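Local structure of metal transporter CNNM3 (Homo sapiens, 6DFD) at residues His99-Arg104 against Gly117-Glu122; Thr136-Ser141 against Tyr181-Leu186; Arg55-Glu60 against Phe111-Gln116. The protein is an integral membrane metal transporter of the CNNM family, probably active in magnesium efflux, whose cyclic nucleotide-binding homology domain mediates dimerization. The protein carries 6 engineered substitutions. One frame throughout, in Å; residues are numbered along the deposited sequence.

How the contacts relate
All three contacts lie in one cyclic nucleotide-binding homology domain but in different parts of its fold. Contact 1 is partly buried and lies within one sheet, pairing a loose leucine-valine touch with a partly exposed salt bridge over the intervening strand 181-185. Contact 2 is buried and joins that same strand to strand 137-138 of the opposite sheet, through aromatic and aliphatic packing with buried hydroxyls. Contact 3, also buried, is wholly apolar across its segments and lays helix 47-60 on strand 110-114, the sheet partner of 137-138. Backbone bonds connect contact 2 to both others, such as H99 O with A185 N and I112 O with Y138 N.

Contact 1. Residues His99-Arg104 against Gly117-Glu122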
loop_
_atom_site.group_PDB
_atom_site.type_symbol
_atom_site.label_atom_id
_atom_site.label_comp_id
_atom_site.label_asym_id
_atom_site.label_seq_id
_atom_site.Cartn_x
_atom_site.Cartn_y
_atom_site.Cartn_z
ATOM N N HIS A 99 2.851 15.971 7.584
ATOM C CA HIS A 99 3.297 14.649 7.165
ATOM C C HIS A 99 2.225 13.864 6.419
ATOM O O HIS A 99 2.545 12.861 5.767
ATOM C CB HIS A 99 3.738 13.831 8.380
ATOM C CG HIS A 99 4.959 14.363 9.046
ATOM N ND1 HIS A 99 5.417 13.882 10.250
ATOM C CD2 HIS A 99 5.828 15.329 8.669
ATOM C CE1 HIS A 99 6.509 14.540 10.597
ATOM N NE2 HIS A 99 6.781 15.421 9.651
ATOM N N TYR A 100 0.968 14.284 6.496
ATOM C CA TYR A 100 -0.123 13.527 5.895
ATOM C C TYR A 100 -0.349 13.992 4.464
ATOM O O TYR A 100 -0.609 15.175 4.220
ATOM C CB TYR A 100 -1.408 13.671 6.708
ATOM C CG TYR A 100 -1.324 12.928 8.015
ATOM C CD1 TYR A 100 -0.731 13.512 9.115
ATOM C CD2 TYR A 100 -1.806 11.631 8.135
ATOM C CE1 TYR A 100 -0.630 12.836 10.317
ATOM C CE2 TYR A 100 -1.710 10.945 9.336
ATOM C CZ TYR A 100 -1.122 11.555 10.419
ATOM O OH TYR A 100 -1.022 10.888 11.618
ATOM N N LEU A 101 -0.259 13.054 3.528
ATOM C CA LEU A 101 -0.580 13.315 2.131
ATOM C C LEU A 101 -2.052 13.070 1.830
ATOM O O LEU A 101 -2.651 13.782 1.010
ATOM C CB LEU A 101 0.282 12.429 1.232
ATOM C CG LEU A 101 1.799 12.497 1.431
ATOM C CD1 LEU A 101 2.502 11.608 0.403
ATOM C CD2 LEU A 101 2.297 13.933 1.342
ATOM N N TYR A 102 -2.642 12.072 2.484
ATOM C CA TYR A 102 -4.052 11.755 2.345
ATOM C C TYR A 102 -4.597 11.353 3.703
ATOM O O TYR A 102 -3.881 10.780 4.528
ATOM C CB TYR A 102 -4.285 10.622 1.346
ATOM C CG TYR A 102 -3.837 10.977 -0.045
ATOM C CD1 TYR A 102 -4.706 11.588 -0.934
ATOM C CD2 TYR A 102 -2.539 10.717 -0.461
ATOM C CE1 TYR A 102 -4.299 11.921 -2.213
ATOM C CE2 TYR A 102 -2.121 11.048 -1.739
ATOM C CZ TYR A 102 -3.013 11.651 -2.608
ATOM O OH TYR A 102 -2.617 11.995 -3.881
ATOM N N GLN A 103 -5.872 11.654 3.927
ATOM C CA GLN A 103 -6.533 11.270 5.164
ATOM C C GLN A 103 -7.904 10.711 4.833
ATOM O O GLN A 103 -8.666 11.338 4.089
ATOM C CB GLN A 103 -6.642 12.459 6.116
ATOM C CG GLN A 103 -5.285 13.018 6.498
ATOM C CD GLN A 103 -5.386 14.308 7.265
ATOM O OE1 GLN A 103 -5.032 15.375 6.762
ATOM N NE2 GLN A 103 -5.876 14.221 8.493
ATOM N N ARG A 104 -8.194 9.522 5.363
ATOM C CA ARG A 104 -9.487 8.879 5.169
ATOM C C ARG A 104 -10.610 9.898 5.239
ATOM O O ARG A 104 -10.643 10.747 6.133
ATOM C CB ARG A 104 -9.723 7.806 6.232
ATOM C CG ARG A 104 -9.047 6.479 5.997
ATOM C CD ARG A 104 -9.664 5.433 6.918
ATOM N NE ARG A 104 -10.609 4.580 6.204
ATOM C CZ ARG A 104 -10.309 3.397 5.673
ATOM N NH1 ARG A 104 -9.081 2.895 5.772
ATOM N NH2 ARG A 104 -11.250 2.711 5.037
ATOM N N GLY A 117 11.535 8.562 -0.781
ATOM C CA GLY A 117 11.080 8.566 0.594
ATOM C C GLY A 117 10.127 7.423 0.878
ATOM O O GLY A 117 9.857 6.572 0.031
ATOM N N ARG A 118 9.600 7.436 2.107
ATOM C CA ARG A 118 8.838 6.319 2.647
ATOM C C ARG A 118 7.564 6.820 3.301
ATOM O O ARG A 118 7.577 7.828 4.017
ATOM C CB ARG A 118 9.664 5.540 3.679
ATOM C CG ARG A 118 11.074 5.236 3.244
ATOM C CD ARG A 118 11.089 4.182 2.144
ATOM N NE ARG A 118 10.685 2.881 2.659
ATOM C CZ ARG A 118 10.742 1.748 1.970
ATOM N NH1 ARG A 118 11.179 1.747 0.715
ATOM N NH2 ARG A 118 10.362 0.612 2.540
ATOM N N VAL A 119 6.470 6.097 3.074
ATOM C CA VAL A 119 5.179 6.443 3.651
ATOM C C VAL A 119 4.539 5.193 4.238
ATOM O O VAL A 119 4.821 4.065 3.824
ATOM C CB VAL A 119 4.223 7.085 2.616
ATOM C CG1 VAL A 119 4.761 8.423 2.148
ATOM C CG2 VAL A 119 3.991 6.148 1.446
ATOM N N GLU A 120 3.676 5.406 5.219
ATOM C CA GLU A 120 2.798 4.370 5.729
ATOM C C GLU A 120 1.407 4.627 5.186
ATOM O O GLU A 120 0.911 5.762 5.225
ATOM C CB GLU A 120 2.766 4.352 7.260
ATOM C CG GLU A 120 1.804 3.309 7.839
ATOM C CD GLU A 120 1.830 3.271 9.361
ATOM O OE1 GLU A 120 2.668 2.539 9.922
ATOM O OE2 GLU A 120 1.018 3.987 9.986
ATOM N N VAL A 121 0.788 3.571 4.683
ATOM C CA VAL A 121 -0.549 3.613 4.122
ATOM C C VAL A 121 -1.431 2.742 4.996
ATOM O O VAL A 121 -1.070 1.598 5.297
ATOM C CB VAL A 121 -0.571 3.101 2.670
ATOM C CG1 VAL A 121 -1.945 3.288 2.066
ATOM C CG2 VAL A 121 0.489 3.793 1.834
ATOM N N GLU A 122 -2.583 3.270 5.393
ATOM C CA GLU A 122 -3.624 2.459 6.013
ATOM C C GLU A 122 -4.862 2.567 5.134
ATOM O O GLU A 122 -5.331 3.676 4.857
ATOM C CB GLU A 122 -3.900 2.900 7.454
ATOM C CG GLU A 122 -4.547 4.243 7.601
ATOM C CD GLU A 122 -6.038 4.134 7.835
ATOM O OE1 GLU A 122 -6.807 4.446 6.905
ATOM O OE2 GLU A 122 -6.435 3.720 8.946
#
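The R104 guanidinium meets E122 at its edge: the carboxylate carbon CD lies in its plane, and OE1 sits only 6° from it. The carboxylate is approached differently, since NH1 comes from above its plane, 37° out, and the two flat groups stand nearly perpendicular. R104 NH1 lies 3.0 Å from E122 OE1 in a hydrogen-bonded salt bridge, with an almost straight N-H...O angle of 170°. The side chains cross at about a right angle. R104 bends at chi3, bringing NH1 round to the acid, while E122 carries CG between its backbone N and carbonyl carbon and turns again at chi2. R104 is poorly ordered, but its NH2 bonds the carbonyl oxygen of G124, its stronger polar partner, outside the two segments, and E122 OE1 also takes a weak bond from T182 OG1. These segments are the two neighbours of strand 181-185 in a four-stranded antiparallel sheet, so they run in nearly the same direction, and the CA atoms of L101 and V119 are 9.1 Å apart. A classic beta bulge, L101 and Y102 both opposite V183, marks the corner in the first segment. With an alanine in place of E122, R104 would probably lose the mate for its charge here, and its guanidinium would be freer to turn about the link to G124. At the inner end, L101 CD1 approaches V119 CG1 at 4.3 Å, a loose aliphatic touch; both side chains also rest on V183 of the strand between them.

Contact 2. Residues Thr136-Ser141 against Tyr181-Leu186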
loop_
_atom_site.group_PDB
_atom_site.type_symbol
_atom_site.label_atom_id
_atom_site.label_comp_id
_atom_site.label_asym_id
_atom_site.label_seq_id
_atom_site.Cartn_x
_atom_site.Cartn_y
_atom_site.Cartn_z
ATOM N N THR A 136 5.720 4.612 -5.729
ATOM C CA THR A 136 4.321 4.355 -5.443
ATOM C C THR A 136 3.540 5.648 -5.646
ATOM O O THR A 136 4.098 6.745 -5.586
ATOM C CB THR A 136 4.136 3.809 -4.026
ATOM O OG1 THR A 136 4.624 4.751 -3.067
ATOM C CG2 THR A 136 4.883 2.482 -3.879
ATOM N N TYR A 137 2.251 5.520 -5.960
ATOM C CA TYR A 137 1.452 6.697 -6.276
ATOM C C TYR A 137 0.033 6.531 -5.755
ATOM O O TYR A 137 -0.423 5.424 -5.468
ATOM C CB TYR A 137 1.437 6.971 -7.780
ATOM C CG TYR A 137 0.935 5.803 -8.583
ATOM C CD1 TYR A 137 -0.419 5.614 -8.792
ATOM C CD2 TYR A 137 1.820 4.879 -9.121
ATOM C CE1 TYR A 137 -0.884 4.538 -9.539
ATOM C CE2 TYR A 137 1.365 3.803 -9.863
ATOM C CZ TYR A 137 0.015 3.641 -10.065
ATOM O OH TYR A 137 -0.444 2.574 -10.799
ATOM N N TYR A 138 -0.657 7.667 -5.645
ATOM C CA TYR A 138 -1.906 7.786 -4.904
ATOM C C TYR A 138 -2.759 8.852 -5.565
ATOM O O TYR A 138 -2.251 9.733 -6.261
ATOM C CB TYR A 138 -1.666 8.171 -3.430
ATOM C CG TYR A 138 -0.595 7.317 -2.814
ATOM C CD1 TYR A 138 -0.912 6.119 -2.192
ATOM C CD2 TYR A 138 0.742 7.661 -2.935
ATOM C CE1 TYR A 138 0.076 5.298 -1.678
ATOM C CE2 TYR A 138 1.736 6.847 -2.432
ATOM C CZ TYR A 138 1.394 5.664 -1.804
ATOM O OH TYR A 138 2.378 4.833 -1.302
ATOM N N GLY A 139 -4.062 8.766 -5.324
ATOM C CA GLY A 139 -4.964 9.843 -5.681
ATOM C C GLY A 139 -5.342 9.908 -7.141
ATOM O O GLY A 139 -5.754 10.971 -7.607
ATOM N N VAL A 140 -5.214 8.804 -7.883
ATOM C CA VAL A 140 -5.625 8.801 -9.289
ATOM C C VAL A 140 -7.085 9.208 -9.419
ATOM O O VAL A 140 -7.463 9.937 -10.345
ATOM C CB VAL A 140 -5.366 7.418 -9.918
ATOM C CG1 VAL A 140 -6.053 7.285 -11.273
ATOM C CG2 VAL A 140 -3.870 7.184 -10.066
ATOM N N SER A 141 -7.932 8.741 -8.498
ATOM C CA SER A 141 -9.353 9.071 -8.580
ATOM C C SER A 141 -9.599 10.563 -8.405
ATOM O O SER A 141 -10.609 11.086 -8.892
ATOM C CB SER A 141 -10.136 8.281 -7.533
ATOM O OG SER A 141 -10.322 6.941 -7.952
ATOM N N TYR A 181 -8.106 5.814 2.348
ATOM C CA TYR A 181 -6.781 5.519 2.860
ATOM C C TYR A 181 -6.197 6.771 3.486
ATOM O O TYR A 181 -6.582 7.898 3.164
ATOM C CB TYR A 181 -5.839 4.993 1.771
ATOM C CG TYR A 181 -5.895 5.733 0.448
ATOM C CD1 TYR A 181 -6.733 5.302 -0.575
ATOM C CD2 TYR A 181 -5.091 6.841 0.209
ATOM C CE1 TYR A 181 -6.781 5.965 -1.794
ATOM C CE2 TYR A 181 -5.132 7.511 -1.007
ATOM C CZ TYR A 181 -5.979 7.066 -2.004
ATOM O OH TYR A 181 -6.021 7.722 -3.216
ATOM N N THR A 182 -5.266 6.547 4.402
ATOM C CA THR A 182 -4.435 7.596 4.959
ATOM C C THR A 182 -2.999 7.284 4.584
ATOM O O THR A 182 -2.583 6.118 4.616
ATOM C CB THR A 182 -4.597 7.681 6.490
ATOM O OG1 THR A 182 -5.987 7.807 6.812
ATOM C CG2 THR A 182 -3.845 8.868 7.061
ATOM N N VAL A 183 -2.251 8.321 4.211
ATOM C CA VAL A 183 -0.862 8.174 3.792
ATOM C C VAL A 183 -0.032 9.175 4.575
ATOM O O VAL A 183 -0.277 10.385 4.497
ATOM C CB VAL A 183 -0.685 8.390 2.280
ATOM C CG1 VAL A 183 0.784 8.275 1.896
ATOM C CG2 VAL A 183 -1.522 7.389 1.503
ATOM N N ARG A 184 0.960 8.679 5.311
ATOM C CA ARG A 184 1.759 9.517 6.189
ATOM C C ARG A 184 3.235 9.334 5.889
ATOM O O ARG A 184 3.718 8.201 5.805
ATOM C CB ARG A 184 1.487 9.183 7.667
ATOM C CG ARG A 184 2.281 10.035 8.647
ATOM C CD ARG A 184 1.938 9.693 10.096
ATOM N NE ARG A 184 2.102 8.270 10.381
ATOM C CZ ARG A 184 3.207 7.709 10.856
ATOM N NH1 ARG A 184 4.288 8.438 11.119
ATOM N NH2 ARG A 184 3.230 6.403 11.062
ATOM N N ALA A 185 3.958 10.444 5.797
ATOM C CA ALA A 185 5.401 10.384 5.620
ATOM C C ALA A 185 6.064 9.702 6.807
ATOM O O ALA A 185 5.712 9.958 7.963
ATOM C CB ALA A 185 5.972 11.788 5.470
ATOM N N LEU A 186 7.041 8.846 6.502
ATOM C CA LEU A 186 7.942 8.270 7.485
ATOM C C LEU A 186 9.358 8.812 7.354
ATOM O O LEU A 186 10.235 8.425 8.135
ATOM C CB LEU A 186 7.964 6.743 7.346
ATOM C CG LEU A 186 6.623 6.027 7.441
ATOM C CD1 LEU A 186 6.849 4.529 7.206
ATOM C CD2 LEU A 186 5.953 6.277 8.790
#
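Y181 opens the contact, its side chain reaching toward Y138 and G139. Its CG sits between the backbone N and the carbonyl carbon (chi1 44°), which carries the ring over to the other sheet. There Y181 CE2 lies 4.3 Å from Y138 CB, and Y181 OH receives G139 N at 3.1 Å, a weak bond bent to 130°. The stronger partner of this hydroxyl is OE1 of E126 in the second subunit, and Y102 meets the Y181 ring edge-to-face. T182 turns from the other segment and binds the backbone N of R104 through OG1. V183 faces inward again. Of its two methyls CG2, beside the backbone N, does the touching: it lies 4.0 Å from Y138 CD1 and 4.1 Å from Y138 CE1, the valine and the tyrosine ring approaching at a slant. Beyond V183, A185 and L186 continue in backbone bonds to H99 and R118. Across the barrel, Y138 lies in strand 137-138 of the opposite sheet, and its side chain also packs on Y102, V119 and V121. Its OH gives a hydrogen bond to T136 OG1 at 2.9 Å and has another with N132 ND2. This is the filling between two facing sheets, consistent with the jelly-roll barrel of cyclic nucleotide-binding domains. The polar ends of both buried tyrosines are thus satisfied. Y181 OH joins the barrel packing to the subunit contact: it takes the weak bond from G139 N and also bonds E126 of the second subunit, whose OE2 bonds S141 N.

Contact 3. Residues Arg55-Glu60 against Phe111-Gln116; sequences RFLSRE and FILILQ
F56 O, the carbonyl of a residue whose ring touches L113, receives two amides of its own helix: E60 N at 2.9 Å and, weakly, R59 N at 3.2 Å. These bonds belong to the last turn of helix 47-60, from which F56 and L57 point to the sheet; across the segments themselves the contact is purely apolar. One methyl, L113 CD1, touches both helix residues, 3.7 Å from L57 CD2 and 3.8 Å from F56 CE2. L113 CG is anti to the backbone N (chi1 176°), which extends the side chain toward the helix. L57 CD2 serves two partners in turn, since it also reaches F111 CZ at 3.8 Å; the leucine and phenylalanine side chains slide past each other in opposite directions. The F56 ring meets L113 CD1 obliquely, while E60 CG lies over one of its faces, 3.6 Å above the plane and offset toward the rim. F135 meets F56 edge-to-face, as F64 does F111. The short axes of helix 55-60 and strand 111-114 pass 11.9 Å apart at 121°, the helix lying across the strand. Strand 110-114 runs between 189-195 and 137-138 in its antiparallel sheet, with I112 and I114 turned to the barrel interior; L57 also packs on L74 of helix 71-78, so the leucine joins the two helices to the sheet.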
loop_
_atom_site.group_PDB
_atom_site.type_symbol
_atom_site.label_atom_id
_atom_site.label_comp_id
_atom_site.label_asym_id
_atom_site.label_seq_id
_atom_site.Cartn_x
_atom_site.Cartn_y
_atom_site.Cartn_z
ATOM N N ARG A 55 8.021 8.630 -18.430
ATOM C CA ARG A 55 7.861 7.331 -19.086
ATOM C C ARG A 55 7.085 6.369 -18.198
ATOM O O ARG A 55 6.225 5.613 -18.668
ATOM C CB ARG A 55 9.219 6.709 -19.418
ATOM C CG ARG A 55 10.171 7.551 -20.231
ATOM C CD ARG A 55 9.578 7.967 -21.531
ATOM N NE ARG A 55 10.614 8.406 -22.463
ATOM C CZ ARG A 55 10.383 9.189 -23.508
ATOM N NH1 ARG A 55 9.154 9.632 -23.748
ATOM N NH2 ARG A 55 11.381 9.533 -24.314
ATOM N N PHE A 56 7.414 6.355 -16.909
ATOM C CA PHE A 56 6.736 5.464 -15.980
ATOM C C PHE A 56 5.244 5.736 -15.957
ATOM O O PHE A 56 4.435 4.816 -16.096
ATOM C CB PHE A 56 7.326 5.643 -14.581
ATOM C CG PHE A 56 6.642 4.826 -13.522
ATOM C CD1 PHE A 56 6.925 3.484 -13.374
ATOM C CD2 PHE A 56 5.727 5.403 -12.667
ATOM C CE1 PHE A 56 6.307 2.732 -12.383
ATOM C CE2 PHE A 56 5.102 4.652 -11.677
ATOM C CZ PHE A 56 5.399 3.321 -11.534
ATOM N N LEU A 57 4.860 6.997 -15.754
ATOM C CA LEU A 57 3.442 7.317 -15.663
ATOM C C LEU A 57 2.731 6.993 -16.967
ATOM O O LEU A 57 1.645 6.409 -16.957
ATOM C CB LEU A 57 3.253 8.785 -15.309
ATOM C CG LEU A 57 3.671 9.201 -13.899
ATOM C CD1 LEU A 57 3.488 10.695 -13.769
ATOM C CD2 LEU A 57 2.847 8.463 -12.852
ATOM N N SER A 58 3.334 7.362 -18.101
ATOM C CA SER A 58 2.700 7.098 -19.391
ATOM C C SER A 58 2.470 5.612 -19.604
ATOM O O SER A 58 1.496 5.221 -20.267
ATOM C CB SER A 58 3.560 7.655 -20.530
ATOM O OG SER A 58 3.706 9.060 -20.420
ATOM N N ARG A 59 3.356 4.763 -19.068
ATOM C CA ARG A 59 3.177 3.328 -19.265
ATOM C C ARG A 59 2.226 2.717 -18.242
ATOM O O ARG A 59 1.457 1.816 -18.577
ATOM C CB ARG A 59 4.524 2.610 -19.190
ATOM C CG ARG A 59 4.419 1.089 -19.201
ATOM C CD ARG A 59 4.197 0.575 -20.602
ATOM N NE ARG A 59 5.497 0.329 -21.198
ATOM C CZ ARG A 59 6.114 -0.847 -21.212
ATOM N NH1 ARG A 59 5.540 -1.932 -20.705
ATOM N NH2 ARG A 59 7.312 -0.933 -21.752
ATOM N N GLU A 60 2.287 3.162 -16.991
ATOM C CA GLU A 60 1.716 2.406 -15.885
ATOM C C GLU A 60 0.385 2.945 -15.371
ATOM O O GLU A 60 -0.361 2.183 -14.746
ATOM C CB GLU A 60 2.712 2.361 -14.717
ATOM C CG GLU A 60 4.028 1.654 -15.053
ATOM C CD GLU A 60 3.847 0.181 -15.382
ATOM O OE1 GLU A 60 4.591 -0.341 -16.247
ATOM O OE2 GLU A 60 2.962 -0.455 -14.769
ATOM N N PHE A 111 -3.151 14.122 -7.189
ATOM C CA PHE A 111 -2.439 12.869 -7.370
ATOM C C PHE A 111 -1.006 13.073 -6.902
ATOM O O PHE A 111 -0.430 14.145 -7.111
ATOM C CB PHE A 111 -2.486 12.482 -8.853
ATOM C CG PHE A 111 -1.444 11.495 -9.287
ATOM C CD1 PHE A 111 -0.172 11.919 -9.662
ATOM C CD2 PHE A 111 -1.749 10.150 -9.387
ATOM C CE1 PHE A 111 0.777 11.016 -10.078
ATOM C CE2 PHE A 111 -0.794 9.236 -9.810
ATOM C CZ PHE A 111 0.468 9.669 -10.157
ATOM N N ILE A 112 -0.439 12.057 -6.253
ATOM C CA ILE A 112 0.940 12.111 -5.785
ATOM C C ILE A 112 1.690 10.867 -6.229
ATOM O O ILE A 112 1.178 9.745 -6.132
ATOM C CB ILE A 112 1.015 12.265 -4.251
ATOM C CG1 ILE A 112 0.591 13.681 -3.864
ATOM C CG2 ILE A 112 2.426 11.975 -3.751
ATOM C CD1 ILE A 112 0.388 13.878 -2.395
ATOM N N LEU A 113 2.912 11.071 -6.713
ATOM C CA LEU A 113 3.866 9.994 -6.933
ATOM C C LEU A 113 5.088 10.310 -6.090
ATOM O O LEU A 113 5.561 11.452 -6.085
ATOM C CB LEU A 113 4.253 9.852 -8.410
ATOM C CG LEU A 113 5.331 8.788 -8.663
ATOM C CD1 LEU A 113 5.080 8.053 -9.919
ATOM C CD2 LEU A 113 6.711 9.407 -8.739
ATOM N N ILE A 114 5.585 9.314 -5.369
ATOM C CA ILE A 114 6.732 9.502 -4.487
ATOM C C ILE A 114 8.001 9.326 -5.309
ATOM O O ILE A 114 8.276 8.234 -5.813
ATOM C CB ILE A 114 6.699 8.515 -3.308
ATOM C CG1 ILE A 114 5.444 8.738 -2.464
ATOM C CG2 ILE A 114 7.968 8.670 -2.420
ATOM C CD1 ILE A 114 5.269 7.703 -1.359
ATOM N N LEU A 115 8.788 10.394 -5.435
ATOM C CA LEU A 115 10.072 10.251 -6.116
ATOM C C LEU A 115 11.105 9.648 -5.184
ATOM O O LEU A 115 11.937 8.831 -5.605
ATOM C CB LEU A 115 10.563 11.606 -6.614
ATOM C CG LEU A 115 10.431 12.042 -8.075
ATOM C CD1 LEU A 115 9.445 11.233 -8.874
ATOM C CD2 LEU A 115 10.109 13.511 -8.113
ATOM N N GLN A 116 11.063 10.047 -3.916
ATOM C CA GLN A 116 12.020 9.551 -2.942
ATOM C C GLN A 116 11.368 9.612 -1.570
ATOM O O GLN A 116 10.698 10.593 -1.248
ATOM C CB GLN A 116 13.307 10.389 -2.961
ATOM C CG GLN A 116 14.398 9.882 -2.037
ATOM C CD GLN A 116 15.624 10.778 -2.038
ATOM O OE1 GLN A 116 15.902 11.474 -3.015
ATOM N NE2 GLN A 116 16.363 10.765 -0.936
#